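Local coordinates for electron transfer flavoprotein, beta subunit (Thermotoga maritima, PDB 7KOE), which binds flavin-adenine dinucleotide and probably takes part in electron transfer as the beta subunit of a flavoprotein within a larger assembly, at residues K19-T24 with I44-D49; L53-Q58 with D197-P202. One frame throughout, in Å; residues are numbered along the deposited sequence.

Contact 1 of 2, residues K19-T24 with I44-D49; sequences KQVPDT and IINPDD. With FAD (flavin-adenine dinucleotide), chain I.
Ile44 and Val21 form an antiparallel hydrogen-bonded pair, joined by Val21 N to Ile44 O (2.8 Å) and Ile44 N to Val21 O (2.6 Å). Ile44 has the greatest surface buried here. With CG1 set between its backbone N and carbonyl carbon (chi1 44°), the longer branch crosses Asp23 at a slant, its CD1 3.4 Å from Asp23 OD1, while Asp23 OD2 is hydrogen-bonded to Thr25 OG1. The beta-branched isoleucine and valine suit extended backbone; Val21 turns CG2 onto Asn46 CB at 3.7 Å, a methyl-to-methylene contact.

Lys19, the third main residue, accepts at O from Asn46 N (3.1 Å), carrying the pairing just past strand 43-45. Its CB, CG and CD pass the N7A side of the adenine, CD 3.4 Å from FAD N7A, and NZ, salt-bridged to Asp137, lies near the diphosphate. Asn46 lines the FAD site and suits the turn into the helix: its O accepts from Asp49 N, its ND2 bonds to Gln134 O. Asp49, which binds FAD, has its carboxylate beside the adenosine ribose hydroxyls. Strand 43-45 thus edges strand 13-22 antiparallel, with helix 47-63 starting directly after it, helix 78-85 packing on Gln20 and Ile45, and strand 66-72 joining strand 13-22 in parallel.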
loop_
_atom_site.group_PDB
_atom_site.type_symbol
_atom_site.label_atom_id
_atom_site.label_comp_id
_atom_site.label_asym_id
_atom_site.label_seq_id
_atom_site.Cartn_x
_atom_site.Cartn_y
_atom_site.Cartn_z
ATOM N N LYS A 19 -8.246 17.096 -36.959
ATOM C CA LYS A 19 -7.967 16.069 -35.969
ATOM C C LYS A 19 -7.886 16.700 -34.593
ATOM O O LYS A 19 -7.214 17.720 -34.413
ATOM C CB LYS A 19 -6.666 15.335 -36.283
ATOM C CG LYS A 19 -6.477 14.068 -35.483
ATOM C CD LYS A 19 -5.034 13.657 -35.452
ATOM C CE LYS A 19 -4.808 12.501 -34.513
ATOM N NZ LYS A 19 -3.365 12.321 -34.241
ATOM N N GLN A 20 -8.561 16.093 -33.625
ATOM C CA GLN A 20 -8.458 16.543 -32.247
ATOM C C GLN A 20 -7.137 16.076 -31.659
ATOM O O GLN A 20 -6.866 14.875 -31.593
ATOM C CB GLN A 20 -9.625 16.020 -31.426
ATOM C CG GLN A 20 -9.826 16.778 -30.147
ATOM C CD GLN A 20 -10.658 16.020 -29.156
ATOM O OE1 GLN A 20 -10.599 14.796 -29.090
ATOM N NE2 GLN A 20 -11.444 16.742 -28.373
ATOM N N VAL A 21 -6.319 17.026 -31.230
ATOM C CA VAL A 21 -4.943 16.772 -30.821
ATOM C C VAL A 21 -4.811 17.292 -29.395
ATOM O O VAL A 21 -5.412 18.324 -29.074
ATOM C CB VAL A 21 -3.966 17.446 -31.801
ATOM C CG1 VAL A 21 -2.546 17.478 -31.284
ATOM C CG2 VAL A 21 -4.011 16.751 -33.140
ATOM N N PRO A 22 -4.105 16.600 -28.498
ATOM C CA PRO A 22 -3.833 17.172 -27.174
ATOM C C PRO A 22 -2.970 18.420 -27.273
ATOM O O PRO A 22 -2.197 18.591 -28.215
ATOM C CB PRO A 22 -3.097 16.045 -26.446
ATOM C CG PRO A 22 -3.484 14.813 -27.164
ATOM C CD PRO A 22 -3.676 15.197 -28.590
ATOM N N ASP A 23 -3.115 19.308 -26.293
ATOM C CA ASP A 23 -2.368 20.556 -26.336
ATOM C C ASP A 23 -0.911 20.297 -25.994
ATOM O O ASP A 23 -0.521 20.321 -24.823
ATOM C CB ASP A 23 -2.965 21.591 -25.386
ATOM C CG ASP A 23 -2.299 22.945 -25.516
ATOM O OD1 ASP A 23 -2.743 23.754 -26.354
ATOM O OD2 ASP A 23 -1.326 23.201 -24.781
ATOM N N THR A 24 -0.101 20.060 -27.024
ATOM C CA THR A 24 1.274 19.615 -26.856
ATOM C C THR A 24 2.218 20.713 -26.399
ATOM O O THR A 24 3.378 20.413 -26.098
ATOM C CB THR A 24 1.778 19.030 -28.162
ATOM O OG1 THR A 24 1.585 20.002 -29.192
ATOM C CG2 THR A 24 1.011 17.769 -28.494
ATOM N N ILE A 44 -7.369 19.914 -28.351
ATOM C CA ILE A 44 -7.717 21.066 -29.167
ATOM C C ILE A 44 -7.798 20.643 -30.621
ATOM O O ILE A 44 -7.639 19.463 -30.941
ATOM C CB ILE A 44 -6.686 22.190 -28.989
ATOM C CG1 ILE A 44 -5.278 21.606 -29.013
ATOM C CG2 ILE A 44 -6.914 22.899 -27.689
ATOM C CD1 ILE A 44 -4.191 22.626 -29.178
ATOM N N ILE A 45 -8.064 21.598 -31.511
ATOM C CA ILE A 45 -7.789 21.380 -32.920
ATOM C C ILE A 45 -6.283 21.257 -33.092
ATOM O O ILE A 45 -5.498 21.836 -32.329
ATOM C CB ILE A 45 -8.340 22.525 -33.791
ATOM C CG1 ILE A 45 -9.669 23.036 -33.250
ATOM C CG2 ILE A 45 -8.505 22.090 -35.245
ATOM C CD1 ILE A 45 -10.789 22.111 -33.472
ATOM N N ASN A 46 -5.875 20.465 -34.066
ATOM C CA ASN A 46 -4.502 20.505 -34.529
ATOM C C ASN A 46 -4.194 21.903 -35.056
ATOM O O ASN A 46 -4.976 22.442 -35.849
ATOM C CB ASN A 46 -4.310 19.461 -35.618
ATOM C CG ASN A 46 -2.900 19.387 -36.110
ATOM O OD1 ASN A 46 -1.962 19.366 -35.327
ATOM N ND2 ASN A 46 -2.735 19.345 -37.424
ATOM N N PRO A 47 -3.107 22.538 -34.608
ATOM C CA PRO A 47 -2.831 23.920 -35.031
ATOM C C PRO A 47 -2.503 24.069 -36.504
ATOM O O PRO A 47 -2.638 25.176 -37.035
ATOM C CB PRO A 47 -1.636 24.319 -34.158
ATOM C CG PRO A 47 -1.709 23.416 -32.991
ATOM C CD PRO A 47 -2.228 22.120 -33.508
ATOM N N ASP A 48 -2.075 23.004 -37.184
ATOM C CA ASP A 48 -1.995 23.044 -38.639
ATOM C C ASP A 48 -3.370 23.055 -39.288
ATOM O O ASP A 48 -3.492 23.481 -40.438
ATOM C CB ASP A 48 -1.196 21.853 -39.166
ATOM C CG ASP A 48 0.299 21.987 -38.934
ATOM O OD1 ASP A 48 0.811 23.121 -38.965
ATOM O OD2 ASP A 48 0.965 20.954 -38.723
ATOM N N ASP A 49 -4.402 22.594 -38.579
ATOM C CA ASP A 49 -5.754 22.554 -39.117
ATOM C C ASP A 49 -6.565 23.795 -38.809
ATOM O O ASP A 49 -7.592 24.011 -39.455
ATOM C CB ASP A 49 -6.507 21.332 -38.593
ATOM C CG ASP A 49 -6.061 20.065 -39.254
ATOM O OD1 ASP A 49 -6.537 19.798 -40.371
ATOM O OD2 ASP A 49 -5.231 19.342 -38.683
HETATM P PA FAD I . -1.382 13.429 -39.855
HETATM O O1A FAD I . -0.002 13.988 -39.895
HETATM O O2A FAD I . -1.764 12.393 -40.854
HETATM O O5B FAD I . -2.441 14.624 -39.914
HETATM C C5B FAD I . -2.527 15.382 -41.141
HETATM C C4B FAD I . -3.913 15.958 -41.275
HETATM O O4B FAD I . -4.840 14.901 -41.628
HETATM C C3B FAD I . -4.523 16.573 -40.014
HETATM O O3B FAD I . -4.098 17.915 -39.821
HETATM C C2B FAD I . -6.011 16.507 -40.362
HETATM O O2B FAD I . -6.406 17.530 -41.247
HETATM C C1B FAD I . -6.092 15.136 -41.025
HETATM N N9A FAD I . -6.347 14.073 -40.071
HETATM C C8A FAD I . -5.437 13.399 -39.308
HETATM N N7A FAD I . -5.994 12.500 -38.533
HETATM C C5A FAD I . -7.352 12.599 -38.802
HETATM C C6A FAD I . -8.477 11.919 -38.301
HETATM N N6A FAD I . -8.414 10.963 -37.381
HETATM N N1A FAD I . -9.687 12.278 -38.790
HETATM C C2A FAD I . -9.745 13.244 -39.713
HETATM N N3A FAD I . -8.758 13.947 -40.258
HETATM C C4A FAD I . -7.576 13.570 -39.751
HETATM N N1 FAD I . 0.175 6.019 -37.843
HETATM C C2 FAD I . 0.904 5.755 -38.947
HETATM O O2 FAD I . 0.359 5.574 -40.033
HETATM N N3 FAD I . 2.255 5.680 -38.914
HETATM C C4 FAD I . 2.964 5.867 -37.754
HETATM O O4 FAD I . 4.181 5.792 -37.769
HETATM C C4X FAD I . 2.245 6.141 -36.582
HETATM N N5 FAD I . 2.907 6.319 -35.470
HETATM C C5X FAD I . 2.179 6.582 -34.341
HETATM C C6 FAD I . 2.871 6.772 -33.133
HETATM C C7 FAD I . 2.208 7.037 -31.961
HETATM C C7M FAD I . 2.982 7.234 -30.683
HETATM C C8 FAD I . 0.797 7.123 -31.966
HETATM C C8M FAD I . 0.046 7.414 -30.693
HETATM C C9 FAD I . 0.105 6.941 -33.145
HETATM C C9A FAD I . 0.774 6.668 -34.348
HETATM N N10 FAD I . 0.107 6.476 -35.553
HETATM C C10 FAD I . 0.813 6.204 -36.708
HETATM C "C1'" FAD I . -1.363 6.559 -35.598
HETATM C "C2'" FAD I . -1.846 7.646 -36.538
HETATM O "O2'" FAD I . -1.685 8.917 -35.929
HETATM C "C3'" FAD I . -3.322 7.457 -36.893
HETATM O "O3'" FAD I . -3.432 6.428 -37.865
HETATM C "C4'" FAD I . -3.992 8.732 -37.412
HETATM O "O4'" FAD I . -5.150 8.403 -38.181
HETATM C "C5'" FAD I . -3.061 9.570 -38.257
HETATM O "O5'" FAD I . -2.705 10.776 -37.534
HETATM P P FAD I . -1.258 11.417 -37.761
HETATM O O1P FAD I . -0.589 11.604 -36.442
HETATM O O2P FAD I . -0.563 10.600 -38.795
HETATM O O3P FAD I . -1.636 12.835 -38.392
#

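Contact 2 of 2, residues L53-Q58 with D197-P202; sequences LELASQ and DELNKP
Glu54 and Pro202 bring their backbones closest, with CA atoms 5.2 Å apart, where one turn of helix 47-63 meets an irregular loop; the CA atoms of Leu55 and Asn200 stand 7.5 Å apart, and no hydrogen bond crosses between the segments. The join is made by side chains of the helix packing on the loop. Glu54 lends its aliphatic part: CB lies 3.8 Å from Pro202 CA, and CG sits against the side-chain amide of Asn200. The glutamate CG is anti to the backbone N (chi1 158°) and the chain then bends at chi2, which brings the carboxylate round to where OE1 forms a salt bridge with Arg203, just beyond the loop. Glutamate suits the place because its methylenes can pack while its charge is paired.

The 197-202 loop follows strand 191-195 of the central, mostly parallel sheet in this alpha/beta domain of the HUP clan, and it leads on to helix 207-214. Leu199 turns inward from it and sets CD2 3.7 Å from Leu55 CB, the two leucines crossing at about a right angle. Leucine suits both places, its branched end meeting the other leucine and Ile162 of strand 154-162 with apolar surface alone.

Gln58, one turn after Glu54, approaches the Asn200 amide from the opposite direction, the two amide planes 80° apart. Gln58 NE2 gives a weak, bent hydrogen bond to Glu54 OE2 (2.6 Å, 117° at the hydrogen). Within the helix, Glu54 O accepts from both Gln58 N and Ser57 OG, the hydroxyl oxygen lying 2.7 Å from that carbonyl oxygen.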
loop_
_atom_site.group_PDB
_atom_site.type_symbol
_atom_site.label_atom_id
_atom_site.label_comp_id
_atom_site.label_asym_id
_atom_site.label_seq_id
_atom_site.Cartn_x
_atom_site.Cartn_y
_atom_site.Cartn_z
ATOM N N LEU A 53 -8.921 25.544 -41.473
ATOM C CA LEU A 53 -10.286 25.997 -41.234
ATOM C C LEU A 53 -10.444 27.476 -41.535
ATOM O O LEU A 53 -11.513 27.905 -41.977
ATOM C CB LEU A 53 -10.692 25.720 -39.792
ATOM C CG LEU A 53 -10.850 24.262 -39.391
ATOM C CD1 LEU A 53 -10.865 24.136 -37.891
ATOM C CD2 LEU A 53 -12.101 23.706 -39.981
ATOM N N GLU A 54 -9.404 28.271 -41.290
ATOM C CA GLU A 54 -9.484 29.697 -41.575
ATOM C C GLU A 54 -9.446 29.953 -43.075
ATOM O O GLU A 54 -10.136 30.850 -43.572
ATOM C CB GLU A 54 -8.359 30.432 -40.842
ATOM C CG GLU A 54 -7.964 31.794 -41.390
ATOM C CD GLU A 54 -9.061 32.832 -41.286
ATOM O OE1 GLU A 54 -9.910 32.726 -40.380
ATOM O OE2 GLU A 54 -9.071 33.768 -42.112
ATOM N N LEU A 55 -8.676 29.148 -43.814
ATOM C CA LEU A 55 -8.696 29.225 -45.272
ATOM C C LEU A 55 -10.049 28.807 -45.825
ATOM O O LEU A 55 -10.541 29.393 -46.796
ATOM C CB LEU A 55 -7.592 28.347 -45.857
ATOM C CG LEU A 55 -7.556 28.195 -47.376
ATOM C CD1 LEU A 55 -7.167 29.505 -48.028
ATOM C CD2 LEU A 55 -6.613 27.089 -47.782
ATOM N N ALA A 56 -10.674 27.811 -45.202
ATOM C CA ALA A 56 -11.992 27.366 -45.635
ATOM C C ALA A 56 -13.058 28.412 -45.346
ATOM O O ALA A 56 -14.012 28.561 -46.116
ATOM C CB ALA A 56 -12.338 26.058 -44.947
ATOM N N SER A 57 -12.919 29.141 -44.240
ATOM C CA SER A 57 -13.846 30.229 -43.965
ATOM C C SER A 57 -13.590 31.416 -44.878
ATOM O O SER A 57 -14.515 32.178 -45.173
ATOM C CB SER A 57 -13.743 30.651 -42.505
ATOM O OG SER A 57 -12.460 31.175 -42.229
ATOM N N GLN A 58 -12.345 31.592 -45.329
ATOM C CA GLN A 58 -12.068 32.594 -46.350
ATOM C C GLN A 58 -12.640 32.181 -47.694
ATOM O O GLN A 58 -13.132 33.027 -48.446
ATOM C CB GLN A 58 -10.566 32.824 -46.472
ATOM C CG GLN A 58 -9.967 33.639 -45.354
ATOM C CD GLN A 58 -8.464 33.537 -45.324
ATOM O OE1 GLN A 58 -7.864 32.866 -46.159
ATOM N NE2 GLN A 58 -7.844 34.201 -44.359
ATOM N N ASP A 197 1.421 26.117 -41.024
ATOM C CA ASP A 197 1.115 27.213 -40.114
ATOM C C ASP A 197 1.252 28.570 -40.782
ATOM O O ASP A 197 0.608 29.532 -40.354
ATOM C CB ASP A 197 2.038 27.185 -38.896
ATOM C CG ASP A 197 1.996 25.873 -38.155
ATOM O OD1 ASP A 197 2.964 25.094 -38.277
ATOM O OD2 ASP A 197 1.006 25.621 -37.437
ATOM N N GLU A 198 2.080 28.674 -41.815
ATOM C CA GLU A 198 2.452 29.964 -42.371
ATOM C C GLU A 198 1.470 30.478 -43.410
ATOM O O GLU A 198 1.740 31.513 -44.026
ATOM C CB GLU A 198 3.851 29.899 -42.988
ATOM C CG GLU A 198 4.977 29.661 -41.995
ATOM C CD GLU A 198 5.284 28.191 -41.793
ATOM O OE1 GLU A 198 4.707 27.359 -42.522
ATOM O OE2 GLU A 198 6.098 27.865 -40.905
ATOM N N LEU A 199 0.349 29.788 -43.629
ATOM C CA LEU A 199 -0.599 30.244 -44.640
ATOM C C LEU A 199 -1.316 31.506 -44.187
ATOM O O LEU A 199 -1.310 32.522 -44.891
ATOM C CB LEU A 199 -1.612 29.151 -44.962
ATOM C CG LEU A 199 -2.569 29.601 -46.067
ATOM C CD1 LEU A 199 -2.005 29.264 -47.415
ATOM C CD2 LEU A 199 -3.933 28.994 -45.915
ATOM N N ASN A 200 -1.930 31.464 -43.013
ATOM C CA ASN A 200 -2.643 32.609 -42.479
ATOM C C ASN A 200 -2.580 32.546 -40.961
ATOM O O ASN A 200 -1.905 31.689 -40.385
ATOM C CB ASN A 200 -4.076 32.640 -43.025
ATOM C CG ASN A 200 -4.763 31.288 -42.966
ATOM O OD1 ASN A 200 -4.382 30.408 -42.203
ATOM N ND2 ASN A 200 -5.757 31.104 -43.821
ATOM N N LYS A 201 -3.269 33.473 -40.313
ATOM C CA LYS A 201 -3.492 33.406 -38.888
ATOM C C LYS A 201 -4.988 33.287 -38.647
ATOM O O LYS A 201 -5.761 34.069 -39.218
ATOM C CB LYS A 201 -2.925 34.634 -38.174
ATOM C CG LYS A 201 -1.406 34.671 -38.192
ATOM C CD LYS A 201 -0.847 35.758 -37.298
ATOM C CE LYS A 201 -1.004 37.129 -37.921
ATOM N NZ LYS A 201 -0.345 38.171 -37.089
ATOM N N PRO A 202 -5.435 32.314 -37.855
ATOM C CA PRO A 202 -6.872 32.056 -37.733
ATOM C C PRO A 202 -7.590 33.172 -36.998
ATOM O O PRO A 202 -7.041 33.822 -36.107
ATOM C CB PRO A 202 -6.932 30.744 -36.945
ATOM C CG PRO A 202 -5.578 30.147 -37.092
ATOM C CD PRO A 202 -4.642 31.302 -37.146
#

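How the contacts relate
Helix 47-63 serves both contacts: contact 1 holds its first turn beside FAD, and contact 2 uses a later turn. Contact 1 is the more buried and lies nearer the centre of the chain, with backbone hydrogen bonds pairing strands and polar side chains turned to the cofactor. Contact 2 is partly buried, joins helix to loop without a hydrogen bond between its segments, and relies on aliphatic packing with a charge paired outside. The contacts meet where two acidic side chains, Asp48 and Asp197, lie close together, and where Ile45 CG2 packs 4.1 Å from Leu53 CD1.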